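Local structure of arginyl-tRNA synthetase, putative (Plasmodium falciparum, 5JLD) at residues A[441-446]-A[478-483]; A[61-66]-A[70-75]; A[234-237]-A[243-246]; A[171-176]-A[337-342]. The protein probably catalyses the ATP-dependent joining of L-arginine to tRNA(Arg), releasing AMP and diphosphate. All blocks are in the same frame, centred on the assembly; numbering follows the deposited sequence.

Contact 1. Residues A[441-446]-A[478-483]; sequences ESLCVS and YIIYGY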
loop_
_atom_site.group_PDB
_atom_site.type_symbol
_atom_site.label_atom_id
_atom_site.label_comp_id
_atom_site.label_asym_id
_atom_site.label_seq_id
_atom_site.Cartn_x
_atom_site.Cartn_y
_atom_site.Cartn_z
ATOM N N GLU A 441 -9.012 -15.673 -15.197
ATOM C CA GLU A 441 -9.473 -14.518 -14.436
ATOM C C GLU A 441 -8.457 -14.154 -13.354
ATOM O O GLU A 441 -8.172 -12.978 -13.122
ATOM C CB GLU A 441 -10.833 -14.792 -13.806
ATOM C CG GLU A 441 -11.398 -13.630 -13.001
ATOM C CD GLU A 441 -12.879 -13.820 -12.689
ATOM O OE1 GLU A 441 -13.210 -14.628 -11.791
ATOM O OE2 GLU A 441 -13.710 -13.183 -13.374
ATOM N N SER A 442 -7.904 -15.173 -12.703
ATOM C CA SER A 442 -6.890 -14.957 -11.677
ATOM C C SER A 442 -5.676 -14.251 -12.283
ATOM O O SER A 442 -5.197 -13.245 -11.749
ATOM C CB SER A 442 -6.487 -16.285 -11.038
ATOM O OG SER A 442 -5.927 -16.078 -9.756
ATOM N N LEU A 443 -5.206 -14.768 -13.417
ATOM C CA LEU A 443 -4.071 -14.181 -14.133
ATOM C C LEU A 443 -4.314 -12.712 -14.491
ATOM O O LEU A 443 -3.467 -11.857 -14.232
ATOM C CB LEU A 443 -3.769 -14.985 -15.404
ATOM C CG LEU A 443 -3.291 -16.425 -15.198
ATOM C CD1 LEU A 443 -3.012 -17.121 -16.530
ATOM C CD2 LEU A 443 -2.062 -16.473 -14.282
ATOM N N CYS A 444 -5.472 -12.435 -15.087
ATOM C CA CYS A 444 -5.875 -11.077 -15.439
ATOM C C CYS A 444 -5.900 -10.123 -14.253
ATOM O O CYS A 444 -5.316 -9.040 -14.291
ATOM C CB CYS A 444 -7.267 -11.086 -16.075
ATOM S SG CYS A 444 -7.933 -9.414 -16.264
ATOM N N VAL A 445 -6.607 -10.528 -13.205
ATOM C CA VAL A 445 -6.743 -9.709 -12.003
ATOM C C VAL A 445 -5.378 -9.393 -11.398
ATOM O O VAL A 445 -5.054 -8.229 -11.099
ATOM C CB VAL A 445 -7.644 -10.418 -10.975
ATOM C CG1 VAL A 445 -7.589 -9.718 -9.628
ATOM C CG2 VAL A 445 -9.080 -10.484 -11.507
ATOM N N SER A 446 -4.567 -10.437 -11.256
ATOM C CA SER A 446 -3.196 -10.289 -10.759
ATOM C C SER A 446 -2.379 -9.321 -11.616
ATOM O O SER A 446 -1.641 -8.474 -11.088
ATOM C CB SER A 446 -2.505 -11.650 -10.704
ATOM O OG SER A 446 -3.000 -12.431 -9.632
ATOM N N TYR A 478 4.561 -12.244 -15.725
ATOM C CA TYR A 478 5.959 -12.618 -15.582
ATOM C C TYR A 478 6.248 -13.100 -14.161
ATOM O O TYR A 478 6.841 -14.167 -13.960
ATOM C CB TYR A 478 6.851 -11.431 -15.936
ATOM C CG TYR A 478 8.260 -11.519 -15.392
ATOM C CD1 TYR A 478 9.241 -12.257 -16.050
ATOM C CD2 TYR A 478 8.613 -10.842 -14.235
ATOM C CE1 TYR A 478 10.538 -12.330 -15.554
ATOM C CE2 TYR A 478 9.893 -10.905 -13.734
ATOM C CZ TYR A 478 10.854 -11.649 -14.395
ATOM O OH TYR A 478 12.127 -11.699 -13.879
ATOM N N ILE A 479 5.812 -12.313 -13.180
ATOM C CA ILE A 479 6.068 -12.628 -11.782
ATOM C C ILE A 479 5.462 -13.992 -11.456
ATOM O O ILE A 479 6.092 -14.859 -10.822
ATOM C CB ILE A 479 5.478 -11.566 -10.849
ATOM C CG1 ILE A 479 5.992 -10.169 -11.216
ATOM C CG2 ILE A 479 5.787 -11.911 -9.382
ATOM C CD1 ILE A 479 7.421 -9.885 -10.798
ATOM N N ILE A 480 4.242 -14.181 -11.943
ATOM C CA ILE A 480 3.508 -15.406 -11.691
ATOM C C ILE A 480 4.243 -16.607 -12.274
ATOM O O ILE A 480 4.406 -17.637 -11.598
ATOM C CB ILE A 480 2.079 -15.292 -12.248
ATOM C CG1 ILE A 480 1.290 -14.291 -11.392
ATOM C CG2 ILE A 480 1.366 -16.637 -12.243
ATOM C CD1 ILE A 480 -0.037 -13.923 -11.971
ATOM N N TYR A 481 4.730 -16.474 -13.504
ATOM C CA TYR A 481 5.420 -17.605 -14.113
ATOM C C TYR A 481 6.754 -17.879 -13.432
ATOM O O TYR A 481 7.176 -19.034 -13.341
ATOM C CB TYR A 481 5.597 -17.387 -15.618
ATOM C CG TYR A 481 4.397 -17.912 -16.360
ATOM C CD1 TYR A 481 3.250 -17.145 -16.477
ATOM C CD2 TYR A 481 4.386 -19.198 -16.889
ATOM C CE1 TYR A 481 2.130 -17.627 -17.127
ATOM C CE2 TYR A 481 3.274 -19.691 -17.551
ATOM C CZ TYR A 481 2.144 -18.896 -17.667
ATOM O OH TYR A 481 1.021 -19.360 -18.314
ATOM N N GLY A 482 7.391 -16.831 -12.919
ATOM C CA GLY A 482 8.594 -17.010 -12.125
ATOM C C GLY A 482 8.293 -17.879 -10.920
ATOM O O GLY A 482 9.009 -18.858 -10.613
ATOM N N TYR A 483 7.195 -17.534 -10.252
ATOM C CA TYR A 483 6.771 -18.284 -9.078
ATOM C C TYR A 483 6.500 -19.764 -9.392
ATOM O O TYR A 483 6.966 -20.676 -8.665
ATOM C CB TYR A 483 5.525 -17.653 -8.461
ATOM C CG TYR A 483 5.089 -18.387 -7.225
ATOM C CD1 TYR A 483 5.775 -18.227 -6.021
ATOM C CD2 TYR A 483 4.018 -19.268 -7.263
ATOM C CE1 TYR A 483 5.380 -18.904 -4.883
ATOM C CE2 TYR A 483 3.621 -19.955 -6.133
ATOM C CZ TYR A 483 4.302 -19.769 -4.945
ATOM O OH TYR A 483 3.898 -20.458 -3.824
#
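I480 puts both of its branches against the helix that carries L443 and S446. Its CD1 comes within 3.6 Å of S446 CB. This is the closest approach of the two segments. L443 CD2 lies 4.0 Å from I480 CG2 and equally far from I480 CD1, so one leucine methyl sits across both isoleucine methyls. The side chains of L443 and I480 run slantwise past each other. The isoleucine chain is extended at its end (chi2 170°), which carries CD1 out from its own helix to the other one. The atoms that meet across the segments are methyls and the S446 CB, and all three residues are buried. The S446 OG is hydrogen-bonded to the backbone N of K588. That bond gives the buried hydroxyl a polar partner.

Further residues close in around I480. M582 of helix 564-584 and L593 near the chain end touch it, and M587 touches S446. On one flank Y481 packs on L416 of helix 401-420 and bonds through its OH to R419. L443 and S446 with I480 join helix 436-453 to helix 476-492 within a mainly helical region. Helix 476-492 lies largely in the DALR anticodon-binding region, and helices 401-420 and 564-584 pack beside it.

Contact 2. Residues A[61-66]-A[70-75]; sequences LNYENA and SEFIIS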
loop_
_atom_site.group_PDB
_atom_site.type_symbol
_atom_site.label_atom_id
_atom_site.label_comp_id
_atom_site.label_asym_id
_atom_site.label_seq_id
_atom_site.Cartn_x
_atom_site.Cartn_y
_atom_site.Cartn_z
ATOM N N LEU A 61 37.659 22.111 12.150
ATOM C CA LEU A 61 38.382 21.004 12.763
ATOM C C LEU A 61 39.642 20.610 11.989
ATOM O O LEU A 61 40.168 19.509 12.162
ATOM C CB LEU A 61 37.451 19.799 12.900
ATOM C CG LEU A 61 36.056 20.117 13.448
ATOM C CD1 LEU A 61 35.164 18.873 13.447
ATOM C CD2 LEU A 61 36.119 20.744 14.840
ATOM N N ASN A 62 40.107 21.512 11.128
ATOM C CA ASN A 62 41.386 21.363 10.438
ATOM C C ASN A 62 41.557 20.059 9.646
ATOM O O ASN A 62 42.673 19.547 9.529
ATOM C CB ASN A 62 42.526 21.496 11.451
ATOM N N TYR A 63 40.459 19.525 9.110
ATOM C CA TYR A 63 40.512 18.361 8.222
ATOM C C TYR A 63 40.806 18.800 6.791
ATOM O O TYR A 63 40.270 19.804 6.326
ATOM C CB TYR A 63 39.196 17.574 8.277
ATOM C CG TYR A 63 39.074 16.680 9.492
ATOM C CD1 TYR A 63 39.871 15.554 9.629
ATOM C CD2 TYR A 63 38.173 16.971 10.505
ATOM C CE1 TYR A 63 39.774 14.735 10.742
ATOM C CE2 TYR A 63 38.062 16.157 11.624
ATOM C CZ TYR A 63 38.871 15.040 11.737
ATOM O OH TYR A 63 38.783 14.223 12.842
ATOM N N GLU A 64 41.662 18.055 6.095
ATOM C CA GLU A 64 42.078 18.428 4.738
ATOM C C GLU A 64 40.993 18.173 3.686
ATOM O O GLU A 64 40.964 18.828 2.639
ATOM C CB GLU A 64 43.353 17.677 4.346
ATOM C CG GLU A 64 44.612 18.128 5.058
ATOM C CD GLU A 64 45.805 17.254 4.700
ATOM O OE1 GLU A 64 46.958 17.686 4.916
ATOM O OE2 GLU A 64 45.585 16.129 4.205
ATOM N N ASN A 65 40.114 17.216 3.974
ATOM C CA ASN A 65 39.086 16.782 3.031
ATOM C C ASN A 65 38.041 15.906 3.725
ATOM O O ASN A 65 38.204 15.539 4.891
ATOM C CB ASN A 65 39.720 16.018 1.874
ATOM C CG ASN A 65 40.544 14.840 2.343
ATOM O OD1 ASN A 65 39.993 13.815 2.759
ATOM N ND2 ASN A 65 41.863 14.975 2.289
ATOM N N ALA A 66 36.974 15.562 3.011
ATOM C CA ALA A 66 35.899 14.766 3.592
ATOM C C ALA A 66 36.345 13.313 3.873
ATOM O O ALA A 66 35.905 12.686 4.858
ATOM C CB ALA A 66 34.656 14.797 2.670
ATOM N N SER A 70 35.649 10.614 6.954
ATOM C CA SER A 70 35.033 9.299 6.818
ATOM C C SER A 70 35.946 8.217 7.404
ATOM O O SER A 70 35.464 7.249 7.981
ATOM C CB SER A 70 34.692 8.996 5.359
ATOM O OG SER A 70 35.827 8.655 4.619
ATOM N N GLU A 71 37.258 8.414 7.289
ATOM C CA GLU A 71 38.228 7.478 7.853
ATOM C C GLU A 71 38.211 7.475 9.393
ATOM O O GLU A 71 38.333 6.429 10.027
ATOM C CB GLU A 71 39.632 7.816 7.335
ATOM C CG GLU A 71 40.382 6.619 6.833
ATOM C CD GLU A 71 39.746 5.998 5.609
ATOM O OE1 GLU A 71 39.588 6.712 4.604
ATOM O OE2 GLU A 71 39.430 4.791 5.640
ATOM N N PHE A 72 38.070 8.649 9.996
ATOM C CA PHE A 72 37.875 8.716 11.446
ATOM C C PHE A 72 36.596 7.925 11.863
ATOM O O PHE A 72 36.629 7.043 12.767
ATOM C CB PHE A 72 37.813 10.190 11.871
ATOM C CG PHE A 72 37.862 10.414 13.355
ATOM C CD1 PHE A 72 38.704 9.667 14.164
ATOM C CD2 PHE A 72 37.080 11.407 13.936
ATOM C CE1 PHE A 72 38.753 9.895 15.533
ATOM C CE2 PHE A 72 37.117 11.637 15.298
ATOM C CZ PHE A 72 37.951 10.880 16.102
ATOM N N ILE A 73 35.495 8.194 11.160
ATOM C CA ILE A 73 34.246 7.460 11.418
ATOM C C ILE A 73 34.436 5.932 11.313
ATOM O O ILE A 73 34.007 5.178 12.176
ATOM C CB ILE A 73 33.132 7.887 10.448
ATOM C CG1 ILE A 73 32.723 9.342 10.719
ATOM C CG2 ILE A 73 31.936 6.927 10.554
ATOM C CD1 ILE A 73 31.647 9.852 9.802
ATOM N N ILE A 74 35.081 5.490 10.245
ATOM C CA ILE A 74 35.382 4.076 10.050
ATOM C C ILE A 74 36.237 3.515 11.198
ATOM O O ILE A 74 35.956 2.427 11.710
ATOM C CB ILE A 74 36.099 3.860 8.697
ATOM C CG1 ILE A 74 35.101 4.077 7.544
ATOM C CG2 ILE A 74 36.761 2.473 8.631
ATOM C CD1 ILE A 74 35.674 3.839 6.160
ATOM N N SER A 75 37.257 4.271 11.609
ATOM C CA SER A 75 38.139 3.856 12.697
ATOM C C SER A 75 37.347 3.689 13.993
ATOM O O SER A 75 37.754 2.927 14.874
ATOM C CB SER A 75 39.275 4.862 12.920
ATOM O OG SER A 75 38.816 5.990 13.664
#
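A66 O accepts a hydrogen bond from S70 N at the start of helix 66-75, and Y63 in the loop before it reaches across to F72, two residues past S70 on the helix. The motif is an N-capped helix in the N-terminal domain of the synthetase. N65 is the N-cap, and its OD1 accepts from the backbone N of K68.

The tight part is the first turn. The bond from S70 N to A66 O is 3.0 Å long and fairly straight, with an N-H...O angle of 158°. A66 and S70 are both buried. A66 packs on Y54 of helix 49-57. S70 touches A50 of the same helix and I93 of strand 93-97. The S70 hydroxyl stands between the backbone N and the carbonyl carbon (chi1 76°), and its hydrogen bond is to Q67 O, within its own helix.

The other side is looser and partly exposed. Y63 and F72 cross at about a right angle. Here the tyrosine meets the phenylalanine through its hydroxyl: Y63 OH lies 3.5 Å from F72 CD2 and 3.9 Å from F72 CE2. It approaches the F72 ring obliquely. With CG anti to the backbone N (chi1 -170°), the F72 ring swings out to where Y63 OH reaches it. F72 also touches C25 of helix 10-25. Y63 touches F26, just past that helix.

At the far end of the helix, the exposed S75 turns OG back to F72 O, donating a 2.6 Å bond in the carbonyl plane, onto a lone pair.

Contact 3. Residues A[234-237]-A[243-246]; sequences AIKL and DCKF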
loop_
_atom_site.group_PDB
_atom_site.type_symbol
_atom_site.label_atom_id
_atom_site.label_comp_id
_atom_site.label_asym_id
_atom_site.label_seq_id
_atom_site.Cartn_x
_atom_site.Cartn_y
_atom_site.Cartn_z
ATOM N N ALA A 234 -35.796 15.698 -1.411
ATOM C CA ALA A 234 -34.483 15.686 -0.775
ATOM C C ALA A 234 -34.566 16.183 0.669
ATOM O O ALA A 234 -33.933 15.611 1.576
ATOM C CB ALA A 234 -33.489 16.527 -1.567
ATOM N N ILE A 235 -35.347 17.241 0.893
ATOM C CA ILE A 235 -35.433 17.791 2.238
ATOM C C ILE A 235 -36.268 16.838 3.077
ATOM O O ILE A 235 -36.087 16.728 4.289
ATOM C CB ILE A 235 -36.026 19.221 2.261
ATOM C CG1 ILE A 235 -37.512 19.205 1.916
ATOM C CG2 ILE A 235 -35.236 20.141 1.335
ATOM C CD1 ILE A 235 -38.080 20.556 1.627
ATOM N N LYS A 236 -37.156 16.114 2.411
ATOM C CA LYS A 236 -38.002 15.158 3.101
ATOM C C LYS A 236 -37.200 13.895 3.453
ATOM O O LYS A 236 -37.494 13.211 4.436
ATOM C CB LYS A 236 -39.237 14.863 2.240
ATOM C CG LYS A 236 -40.051 13.688 2.667
ATOM C CD LYS A 236 -41.498 13.749 2.173
ATOM C CE LYS A 236 -41.660 14.360 0.790
ATOM N NZ LYS A 236 -43.067 14.143 0.291
ATOM N N LEU A 237 -36.161 13.619 2.668
ATOM C CA LEU A 237 -35.228 12.539 2.974
ATOM C C LEU A 237 -34.325 12.931 4.143
ATOM O O LEU A 237 -34.098 12.135 5.059
ATOM C CB LEU A 237 -34.385 12.184 1.748
ATOM C CG LEU A 237 -33.311 11.107 1.948
ATOM C CD1 LEU A 237 -33.921 9.815 2.498
ATOM C CD2 LEU A 237 -32.548 10.844 0.653
ATOM N N ASP A 243 -41.209 6.786 3.491
ATOM C CA ASP A 243 -41.149 6.345 2.099
ATOM C C ASP A 243 -39.848 6.716 1.381
ATOM O O ASP A 243 -39.255 5.882 0.689
ATOM C CB ASP A 243 -42.337 6.910 1.324
ATOM C CG ASP A 243 -43.670 6.345 1.801
ATOM O OD1 ASP A 243 -43.667 5.415 2.635
ATOM O OD2 ASP A 243 -44.721 6.835 1.336
ATOM N N CYS A 244 -39.422 7.968 1.528
ATOM C CA CYS A 244 -38.179 8.425 0.913
ATOM C C CYS A 244 -37.006 7.597 1.419
ATOM O O CYS A 244 -36.161 7.184 0.642
ATOM C CB CYS A 244 -37.945 9.912 1.189
ATOM S SG CYS A 244 -38.936 11.012 0.144
ATOM N N LYS A 245 -36.975 7.347 2.724
ATOM C CA LYS A 245 -35.957 6.496 3.316
ATOM C C LYS A 245 -36.038 5.073 2.760
ATOM O O LYS A 245 -35.017 4.436 2.519
ATOM C CB LYS A 245 -36.096 6.478 4.834
ATOM C CG LYS A 245 -35.415 7.634 5.527
ATOM C CD LYS A 245 -33.907 7.540 5.390
ATOM C CE LYS A 245 -33.217 8.490 6.344
ATOM N NZ LYS A 245 -33.003 7.854 7.677
ATOM N N PHE A 246 -37.259 4.584 2.558
ATOM C CA PHE A 246 -37.479 3.277 1.941
ATOM C C PHE A 246 -36.784 3.197 0.573
ATOM O O PHE A 246 -35.985 2.275 0.298
ATOM C CB PHE A 246 -38.990 3.016 1.799
ATOM C CG PHE A 246 -39.329 1.665 1.240
ATOM C CD1 PHE A 246 -39.323 0.541 2.053
ATOM C CD2 PHE A 246 -39.663 1.521 -0.097
ATOM C CE1 PHE A 246 -39.636 -0.704 1.542
ATOM C CE2 PHE A 246 -39.978 0.273 -0.619
ATOM C CZ PHE A 246 -39.966 -0.841 0.202
#
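K245 NZ is hydrogen-bonded to N240 OD1 in the turn between the two helices, and its bent carbon chain lies against L237. The chain turns at chi2 and again near its end (chi4 87°). Its middle therefore rests on the leucine while the amine reaches the turn. L237 CD1 lies 3.7 Å from K245 CD, and the two side chains cross at about a right angle. The same methyl also meets C244: L237 CD1 is 4.2 Å from C244 CB and 3.9 Å from C244 O.

C244 is the other half of the contact. Its CB points at the first helix, and C244 SG lies 3.8 Å from K236 CG. K236 thus meets the sulfur with its aliphatic part. Its chain also touches D241, whose OD2 accepts from C244 N.

L237 and C244 are buried, and the two lysines lie at the more open margin. W181 and F185 touch L237 from beyond the pair, and K193 of helix 185-194 touches C244. The arrangement is that of two successive helices, 232-238 and 242-265, joined by a short polar turn. Their apolar contact is covered by helix 185-194, within the catalytic region of this class I synthetase.

Contact 4. Residues A[171-176]-A[337-342]; sequences NTHRVN and TQLNCN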
loop_
_atom_site.group_PDB
_atom_site.type_symbol
_atom_site.label_atom_id
_atom_site.label_comp_id
_atom_site.label_asym_id
_atom_site.label_seq_id
_atom_site.Cartn_x
_atom_site.Cartn_y
_atom_site.Cartn_z
ATOM N N ASN A 171 -4.131 -3.900 13.976
ATOM C CA ASN A 171 -5.587 -3.764 13.936
ATOM C C ASN A 171 -5.964 -2.756 12.840
ATOM O O ASN A 171 -5.747 -1.546 12.968
ATOM C CB ASN A 171 -6.137 -3.329 15.307
ATOM C CG ASN A 171 -7.670 -3.263 15.334
ATOM O OD1 ASN A 171 -8.355 -4.135 14.785
ATOM N ND2 ASN A 171 -8.210 -2.220 15.972
ATOM N N THR A 172 -6.516 -3.255 11.748
ATOM C CA THR A 172 -6.652 -2.418 10.555
ATOM C C THR A 172 -8.103 -2.268 10.125
ATOM O O THR A 172 -8.784 -3.278 9.909
ATOM C CB THR A 172 -5.824 -3.013 9.403
ATOM O OG1 THR A 172 -4.502 -3.261 9.886
ATOM C CG2 THR A 172 -5.750 -2.053 8.233
ATOM N N HIS A 173 -8.592 -1.026 10.034
ATOM C CA HIS A 173 -9.983 -0.791 9.625
ATOM C C HIS A 173 -10.030 -0.527 8.125
ATOM O O HIS A 173 -9.506 0.484 7.653
ATOM C CB HIS A 173 -10.615 0.406 10.361
ATOM C CG HIS A 173 -10.669 0.273 11.850
ATOM N ND1 HIS A 173 -11.737 -0.291 12.517
ATOM C CD2 HIS A 173 -9.792 0.662 12.813
ATOM C CE1 HIS A 173 -11.512 -0.260 13.819
ATOM N NE2 HIS A 173 -10.340 0.316 14.023
ATOM N N ARG A 174 -10.656 -1.434 7.386
ATOM C CA ARG A 174 -10.906 -1.248 5.959
ATOM C C ARG A 174 -12.234 -0.493 5.741
ATOM O O ARG A 174 -13.324 -1.059 5.916
ATOM C CB ARG A 174 -10.943 -2.600 5.258
ATOM C CG ARG A 174 -9.671 -3.398 5.455
ATOM C CD ARG A 174 -9.908 -4.859 5.144
ATOM N NE ARG A 174 -8.644 -5.497 4.783
ATOM C CZ ARG A 174 -8.248 -5.670 3.530
ATOM N NH1 ARG A 174 -9.023 -5.236 2.545
ATOM N NH2 ARG A 174 -7.071 -6.246 3.262
ATOM N N VAL A 175 -12.143 0.772 5.339
ATOM C CA VAL A 175 -13.332 1.614 5.303
ATOM C C VAL A 175 -13.623 2.206 3.926
ATOM O O VAL A 175 -12.805 2.878 3.327
ATOM C CB VAL A 175 -13.226 2.750 6.326
ATOM C CG1 VAL A 175 -14.421 3.701 6.191
ATOM C CG2 VAL A 175 -13.183 2.172 7.735
ATOM N N ASN A 176 -14.829 1.950 3.447
ATOM C CA ASN A 176 -15.294 2.471 2.181
ATOM C C ASN A 176 -16.298 3.609 2.400
ATOM O O ASN A 176 -17.445 3.335 2.718
ATOM C CB ASN A 176 -15.923 1.333 1.365
ATOM C CG ASN A 176 -16.134 1.700 -0.088
ATOM O OD1 ASN A 176 -15.896 2.839 -0.498
ATOM N ND2 ASN A 176 -16.563 0.728 -0.881
ATOM N N THR A 337 -11.944 9.947 17.860
ATOM C CA THR A 337 -12.523 9.887 19.205
ATOM C C THR A 337 -13.256 8.569 19.482
ATOM O O THR A 337 -13.269 8.097 20.615
ATOM C CB THR A 337 -13.505 11.071 19.461
ATOM O OG1 THR A 337 -14.653 10.944 18.616
ATOM C CG2 THR A 337 -12.822 12.416 19.194
ATOM N N GLN A 338 -13.866 7.968 18.463
ATOM C CA GLN A 338 -14.694 6.786 18.706
ATOM C C GLN A 338 -13.984 5.490 18.328
ATOM O O GLN A 338 -14.198 4.465 18.967
ATOM C CB GLN A 338 -16.045 6.902 17.962
ATOM C CG GLN A 338 -16.735 8.261 18.151
ATOM C CD GLN A 338 -16.982 8.634 19.623
ATOM O OE1 GLN A 338 -17.524 7.843 20.410
ATOM N NE2 GLN A 338 -16.591 9.856 19.992
ATOM N N LEU A 339 -13.136 5.530 17.303
ATOM C CA LEU A 339 -12.367 4.349 16.914
ATOM C C LEU A 339 -10.953 4.400 17.493
ATOM O O LEU A 339 -10.203 3.437 17.379
ATOM C CB LEU A 339 -12.301 4.223 15.393
ATOM C CG LEU A 339 -13.627 3.959 14.681
ATOM C CD1 LEU A 339 -13.364 3.710 13.199
ATOM C CD2 LEU A 339 -14.366 2.769 15.321
ATOM N N ASN A 340 -10.592 5.526 18.100
ATOM C CA ASN A 340 -9.273 5.690 18.707
ATOM C C ASN A 340 -8.127 5.416 17.737
ATOM O O ASN A 340 -7.118 4.807 18.098
ATOM C CB ASN A 340 -9.156 4.797 19.955
ATOM C CG ASN A 340 -10.129 5.228 21.066
ATOM O OD1 ASN A 340 -9.942 6.281 21.669
ATOM N ND2 ASN A 340 -11.174 4.424 21.320
ATOM N N CYS A 341 -8.282 5.887 16.504
ATOM C CA CYS A 341 -7.278 5.667 15.466
ATOM C C CYS A 341 -5.957 6.361 15.780
ATOM O O CYS A 341 -5.925 7.519 16.208
ATOM C CB CYS A 341 -7.801 6.139 14.110
ATOM S SG CYS A 341 -9.007 5.009 13.358
ATOM N N ASN A 342 -4.867 5.639 15.558
ATOM C CA ASN A 342 -3.522 6.190 15.726
ATOM C C ASN A 342 -2.926 6.584 14.382
ATOM O O ASN A 342 -2.020 7.414 14.296
ATOM C CB ASN A 342 -2.647 5.185 16.444
ATOM C CG ASN A 342 -3.242 4.775 17.775
ATOM O OD1 ASN A 342 -3.673 3.632 17.955
ATOM N ND2 ASN A 342 -3.296 5.720 18.708
HETATM O O HOH W 1 -10.215 0.844 16.794
#
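In the parallel Rossmann-fold sheet of this class I synthetase, H173 of strand 171-176 faces L339 and C341 in the loop that leads into strand 343-349. L339 CD1 sits over one face of the imidazole ring, 4.4 Å from H173 ND1. C341 SG approaches the same ring obliquely. C341 SG lies 5.2 Å from the H173 ring centroid and 47° off the ring normal. The histidine's ring edge is used by a water in the ring plane. This water is 2.8 Å from H173 NE2 and donates a 2.7 Å hydrogen bond to L339 O.

Strand 133-137 lies between strands 171-176 and 343-349 in the sheet. Its L135 touches H173, L339 and C341 and so forms a common floor. N133 also ties the two segments together. Its side chain bonds to N171 ND2 and to N340 O, and its backbone N bonds to N342 OD1. N340, with positive phi, ends the helical run before strand 343-349.

Direct contact across the segments is thus light and apolar or sulfur-aromatic. The polar link runs through the water, which would favour a particular rotation of the imidazole and gives the L339 carbonyl a donor.

Along the chain the order is contact 2, then contact 4 with contact 3 between its two segments, then contact 1. None of them touch. Contact 2 belongs to the N-terminal domain, and its centre is 75 Å from that of contact 3, on the opposite side of the chain's centre. Contacts 3 and 4 share the catalytic region, with centres 30 Å apart. Contact 4 lies at the parallel sheet, whereas contact 3 joins helices that come between strands 171-176 and 271-272. Contact 1 is 32 Å from contact 4, centre to centre. One contact thus holds within the N-terminal domain, two within the catalytic region, and one at its junction with the anticodon-binding region.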